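Local coordinates for eukaryotic peptide chain release factor GTP-binding subunit (Schizosaccharomyces pombe, PDB 1R5B), which is a translational GTPase-family subunit of the eukaryotic peptide chain release factor, related to elongation factor Tu, at residues E42-V47 and Q144-V149; T118-F123 and Y259-T264. All coordinates share one frame; numbering follows the deposited sequence.

In the fold
Both contacts belong to the P-loop GTPase domain and share its mixed sheet, in which strands 121-125, 42-50 and 147-153 are neighbours in that order. Contact 1 is the inner one: nine of its ten touching residues are buried, and main-chain bonds between two parallel strands dominate. Contact 2, only partly buried, sets the turn and first strand residues of T118-F123 against the end of helix 256-262 and relies on polar side chains, D261 and R121 foremost. The centres of contact 1 and contact 2 are about 10 Å apart. They meet through backbone pairing of E42 and V44 with R122, and through I147 CD1, which packs against the F123 ring and against M263 SD.

Contact 1 of 2, residues E42-V47 and Q144-V149; sequences EHVNIV and QADIGV
V47 pairs with G148 and I46 with I147 as parallel beta bridges, I46 CA and I147 CA being 4.8 Å apart, and the two strands run at a modest angle to each other. V47 loses the most surface here. Its N and O both bond to the same neighbouring strand, at the residues flanking G148: V47 N donates to I147 O at 3.0 Å, and V47 O accepts from V149 N. Its CG1 lies between backbone N and carbonyl carbon (chi1 64°), which brings it to 3.6 Å from A145 CB, on the sheet face to which a side chain at G148 would also point.

N45, next in buried surface, contributes chiefly through its main chain. Its O accepts two N-H groups where the second segment enters the strand: D146 N at 2.7 Å, tilted 34° from the carbonyl plane, and I147 N at 3.2 Å, in that plane. In return, N45 N donates to D146 OD2 at 2.9 Å. That bond is nearly straight, 173° at the hydrogen, and reaches the oxygen on its anti side. The carboxylate thus takes the place of a backbone acceptor just before strand 147-153 begins, and OD2 also forms a salt bridge with R268.

This is the central parallel pairing of a P-loop GTPase sheet, strand 42-50 leading to the probable Walker A loop at G50-S57.

I147 lies on the other face. With its CG1 beside the backbone N, anti to the carbonyl carbon, CD1 reaches V44 CG1 at 3.7 Å, while its CG2 branch packs against I46 CD1. That same I46 methyl touches V149 CG2 at 3.8 Å, bridging two residues of the neighbouring strand. Against I147 also lie F123, M263 and L266, which continue this apolar face beyond the two strands.

Contact 2 of 2, residues T118-F123 and Y259-T264; sequences TEHRRF and YLDSMT
This is a polar contact between a beta hairpin and a helix end: the turn and first strand residues of T118-F123 meet the last turn of helix 256-262 and the residues just after it, beside the mixed sheet of the GTPase domain. D261, the residue with most surface buried, makes one cluster of bonds. Its CG is anti to the backbone N (chi1 -172°), carrying the carboxylate into the hairpin turn. There OD1 accepts two bonds, one from T118 OG1 at 2.6 Å on the anti side, the other from H120 N at 3.0 Å through the syn lone pair. A side-chain oxygen thus ties together both ends of the turn T118-H120. E119 OE2 comes to 4.6 Å from D261 OD2, a like-charge approach that may be somewhat unfavourable.

R121 makes the second, reaching along an extended chain from CG to NE to the carbonyls at the helix C-terminus. NH1 and NH2 both hold M263 O end-on, each at 2.7 Å, with that oxygen only 5° out of the guanidinium plane. NH1 also donates to L260 O at 2.9 Å, tilted 16° from the plane. Meanwhile D261 O sits over one face of the guanidinium, 3.1 Å above it. M263 is the first residue to leave helical geometry, and the guanidinium sits at the C-terminal end, where the helix dipole would probably favour a positive charge.

The F123 ring turns its edge to L260 O, and its CZ makes an apolar contact with L260 CB at 3.9 Å. On the sheet side, R121 NE forms a salt bridge with E42 of strand 42-50, and the F123 ring stacks with F116 of strand 115-117. L260 touches I46 and M263 touches I147, so the helix end and the residue following it span strands 121-125, 42-50 and 147-153.

Contact 1 of 2, residues E42-V47 and Q144-V149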
# COMPACT_ATOMS: atom_id res chain seq x y z
N GLU A 42 -4.15 -4.04 -4.51
CA GLU A 42 -3.99 -4.05 -3.06
C GLU A 42 -5.27 -3.61 -2.35
O GLU A 42 -5.80 -2.56 -2.65
CB GLU A 42 -2.83 -3.13 -2.65
CG GLU A 42 -2.59 -2.98 -1.15
CD GLU A 42 -1.56 -1.91 -0.80
OE1 GLU A 42 -1.14 -1.14 -1.69
OE2 GLU A 42 -1.17 -1.83 0.39
N HIS A 43 -5.75 -4.40 -1.40
CA HIS A 43 -6.94 -4.05 -0.64
C HIS A 43 -6.58 -3.06 0.43
O HIS A 43 -5.63 -3.26 1.18
CB HIS A 43 -7.54 -5.26 0.06
CG HIS A 43 -8.20 -6.23 -0.88
ND1 HIS A 43 -7.64 -6.60 -2.09
CD2 HIS A 43 -9.35 -6.93 -0.77
CE1 HIS A 43 -8.43 -7.48 -2.68
NE2 HIS A 43 -9.47 -7.69 -1.90
N VAL A 44 -7.39 -2.01 0.53
CA VAL A 44 -7.23 -0.92 1.49
C VAL A 44 -8.58 -0.59 2.12
O VAL A 44 -9.60 -0.68 1.45
CB VAL A 44 -6.68 0.33 0.78
CG1 VAL A 44 -6.47 1.46 1.74
CG2 VAL A 44 -5.37 -0.01 0.10
N ASN A 45 -8.58 -0.24 3.40
CA ASN A 45 -9.78 0.19 4.10
C ASN A 45 -9.75 1.69 4.28
O ASN A 45 -8.75 2.25 4.76
CB ASN A 45 -9.87 -0.45 5.49
CG ASN A 45 -10.16 -1.94 5.44
OD1 ASN A 45 -9.86 -2.66 6.39
ND2 ASN A 45 -10.74 -2.41 4.36
N ILE A 46 -10.82 2.35 3.90
CA ILE A 46 -10.91 3.81 3.96
C ILE A 46 -12.19 4.21 4.65
O ILE A 46 -13.24 3.61 4.44
CB ILE A 46 -10.80 4.42 2.55
CG1 ILE A 46 -10.69 5.94 2.63
CG2 ILE A 46 -11.97 4.02 1.68
CD1 ILE A 46 -10.19 6.56 1.34
N VAL A 47 -12.10 5.23 5.49
CA VAL A 47 -13.27 5.74 6.19
C VAL A 47 -13.35 7.24 5.97
O VAL A 47 -12.33 7.92 5.98
CB VAL A 47 -13.23 5.40 7.68
CG1 VAL A 47 -12.05 6.07 8.40
CG2 VAL A 47 -14.54 5.78 8.34
N GLN A 144 -10.35 -1.80 10.98
CA GLN A 144 -9.35 -0.76 11.23
C GLN A 144 -9.07 -0.10 9.89
O GLN A 144 -8.73 -0.75 8.91
CB GLN A 144 -8.07 -1.36 11.83
CG GLN A 144 -6.91 -0.39 12.09
CD GLN A 144 -7.29 0.84 12.93
OE1 GLN A 144 -7.70 0.69 14.09
NE2 GLN A 144 -7.14 2.05 12.35
N ALA A 145 -9.25 1.20 9.85
CA ALA A 145 -9.04 1.97 8.63
C ALA A 145 -7.56 2.11 8.31
O ALA A 145 -6.74 2.21 9.20
CB ALA A 145 -9.67 3.34 8.78
N ASP A 146 -7.23 2.10 7.02
CA ASP A 146 -5.90 2.47 6.56
C ASP A 146 -5.80 3.96 6.32
O ASP A 146 -4.75 4.56 6.52
CB ASP A 146 -5.56 1.76 5.25
CG ASP A 146 -5.41 0.27 5.42
OD1 ASP A 146 -4.61 -0.17 6.26
OD2 ASP A 146 -6.08 -0.55 4.77
N ILE A 147 -6.90 4.56 5.88
CA ILE A 147 -6.94 5.95 5.47
C ILE A 147 -8.19 6.61 6.06
O ILE A 147 -9.26 6.04 5.99
CB ILE A 147 -7.00 6.06 3.94
CG1 ILE A 147 -5.76 5.45 3.27
CG2 ILE A 147 -7.15 7.51 3.51
CD1 ILE A 147 -5.98 5.10 1.79
N GLY A 148 -8.03 7.78 6.65
CA GLY A 148 -9.14 8.57 7.15
C GLY A 148 -9.20 9.83 6.34
O GLY A 148 -8.19 10.49 6.14
N VAL A 149 -10.38 10.14 5.81
CA VAL A 149 -10.59 11.35 5.02
C VAL A 149 -11.60 12.23 5.75
O VAL A 149 -12.76 11.84 5.91
CB VAL A 149 -11.11 11.03 3.62
CG1 VAL A 149 -11.28 12.34 2.81
CG2 VAL A 149 -10.17 10.08 2.87

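Contact 2 of 2, residues T118-F123 and Y259-T264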
# COMPACT_ATOMS: atom_id res chain seq x y z
N THR A 118 -8.77 2.29 -7.86
CA THR A 118 -7.82 3.08 -8.62
C THR A 118 -6.91 2.08 -9.33
O THR A 118 -7.16 0.88 -9.26
CB THR A 118 -7.00 3.94 -7.66
OG1 THR A 118 -6.34 3.10 -6.68
CG2 THR A 118 -7.92 4.86 -6.85
N GLU A 119 -5.85 2.56 -9.98
CA GLU A 119 -5.01 1.70 -10.82
C GLU A 119 -4.40 0.57 -9.99
O GLU A 119 -4.42 -0.58 -10.42
CB GLU A 119 -3.92 2.51 -11.52
CG GLU A 119 -3.17 1.77 -12.63
CD GLU A 119 -1.89 2.47 -13.09
OE1 GLU A 119 -1.16 1.92 -13.95
OE2 GLU A 119 -1.61 3.59 -12.60
N HIS A 120 -3.89 0.89 -8.80
CA HIS A 120 -3.17 -0.10 -8.00
C HIS A 120 -3.94 -0.64 -6.79
O HIS A 120 -3.48 -1.60 -6.18
CB HIS A 120 -1.85 0.50 -7.51
CG HIS A 120 -0.98 1.02 -8.60
ND1 HIS A 120 -0.37 0.20 -9.53
CD2 HIS A 120 -0.60 2.29 -8.91
CE1 HIS A 120 0.34 0.94 -10.37
NE2 HIS A 120 0.22 2.21 -10.01
N ARG A 121 -5.08 -0.05 -6.44
CA ARG A 121 -5.73 -0.39 -5.16
C ARG A 121 -7.24 -0.58 -5.22
O ARG A 121 -7.92 0.04 -6.03
CB ARG A 121 -5.43 0.68 -4.13
CG ARG A 121 -4.01 0.66 -3.62
CD ARG A 121 -3.63 1.83 -2.71
NE ARG A 121 -2.29 1.66 -2.19
CZ ARG A 121 -1.59 2.58 -1.55
NH1 ARG A 121 -2.08 3.79 -1.30
NH2 ARG A 121 -0.37 2.27 -1.14
N ARG A 122 -7.75 -1.43 -4.33
CA ARG A 122 -9.19 -1.53 -4.07
C ARG A 122 -9.54 -1.04 -2.67
O ARG A 122 -9.15 -1.66 -1.68
CB ARG A 122 -9.67 -2.97 -4.18
CG ARG A 122 -11.14 -3.13 -3.75
CD ARG A 122 -11.68 -4.52 -3.85
NE ARG A 122 -11.73 -4.96 -5.24
CZ ARG A 122 -12.35 -6.07 -5.64
NH1 ARG A 122 -12.97 -6.86 -4.76
NH2 ARG A 122 -12.35 -6.39 -6.92
N PHE A 123 -10.34 0.03 -2.60
CA PHE A 123 -10.69 0.66 -1.33
C PHE A 123 -12.06 0.23 -0.84
O PHE A 123 -13.07 0.57 -1.43
CB PHE A 123 -10.66 2.17 -1.47
CG PHE A 123 -9.34 2.71 -1.89
CD1 PHE A 123 -8.99 2.74 -3.22
CD2 PHE A 123 -8.44 3.17 -0.96
CE1 PHE A 123 -7.79 3.23 -3.61
CE2 PHE A 123 -7.22 3.67 -1.35
CZ PHE A 123 -6.89 3.69 -2.69
N TYR A 259 -3.86 10.73 -5.31
CA TYR A 259 -3.16 10.72 -4.04
C TYR A 259 -3.44 9.42 -3.24
O TYR A 259 -2.53 8.83 -2.68
CB TYR A 259 -3.55 11.95 -3.21
CG TYR A 259 -2.88 11.95 -1.89
CD1 TYR A 259 -1.54 12.34 -1.77
CD2 TYR A 259 -3.53 11.49 -0.75
CE1 TYR A 259 -0.90 12.31 -0.55
CE2 TYR A 259 -2.88 11.44 0.48
CZ TYR A 259 -1.57 11.84 0.56
OH TYR A 259 -0.93 11.81 1.76
N LEU A 260 -4.70 9.01 -3.19
CA LEU A 260 -5.10 7.77 -2.50
C LEU A 260 -4.39 6.55 -3.11
O LEU A 260 -4.05 5.60 -2.40
CB LEU A 260 -6.61 7.57 -2.60
CG LEU A 260 -7.54 7.86 -1.41
CD1 LEU A 260 -7.00 8.91 -0.48
CD2 LEU A 260 -8.95 8.22 -1.91
N ASP A 261 -4.14 6.60 -4.41
CA ASP A 261 -3.54 5.49 -5.12
C ASP A 261 -2.08 5.23 -4.74
O ASP A 261 -1.70 4.09 -4.57
CB ASP A 261 -3.64 5.71 -6.63
CG ASP A 261 -3.20 4.49 -7.41
OD1 ASP A 261 -3.87 3.46 -7.31
OD2 ASP A 261 -2.19 4.48 -8.15
N SER A 262 -1.28 6.28 -4.62
CA SER A 262 0.16 6.13 -4.39
C SER A 262 0.59 6.47 -2.94
O SER A 262 1.75 6.33 -2.60
CB SER A 262 0.94 7.00 -5.38
OG SER A 262 0.51 8.34 -5.28
N MET A 263 -0.37 6.92 -2.14
CA MET A 263 -0.25 7.10 -0.69
C MET A 263 0.51 5.96 -0.05
O MET A 263 0.20 4.80 -0.23
CB MET A 263 -1.64 7.02 -0.05
CG MET A 263 -2.09 8.21 0.58
SD MET A 263 -3.63 7.93 1.38
CE MET A 263 -3.05 8.42 2.99
N THR A 264 1.39 6.31 0.83
CA THR A 264 2.28 5.36 1.43
C THR A 264 1.88 5.05 2.90
O THR A 264 2.06 3.93 3.36
CB THR A 264 3.66 5.95 1.28
OG1 THR A 264 4.55 4.95 0.82
CG2 THR A 264 4.20 6.46 2.54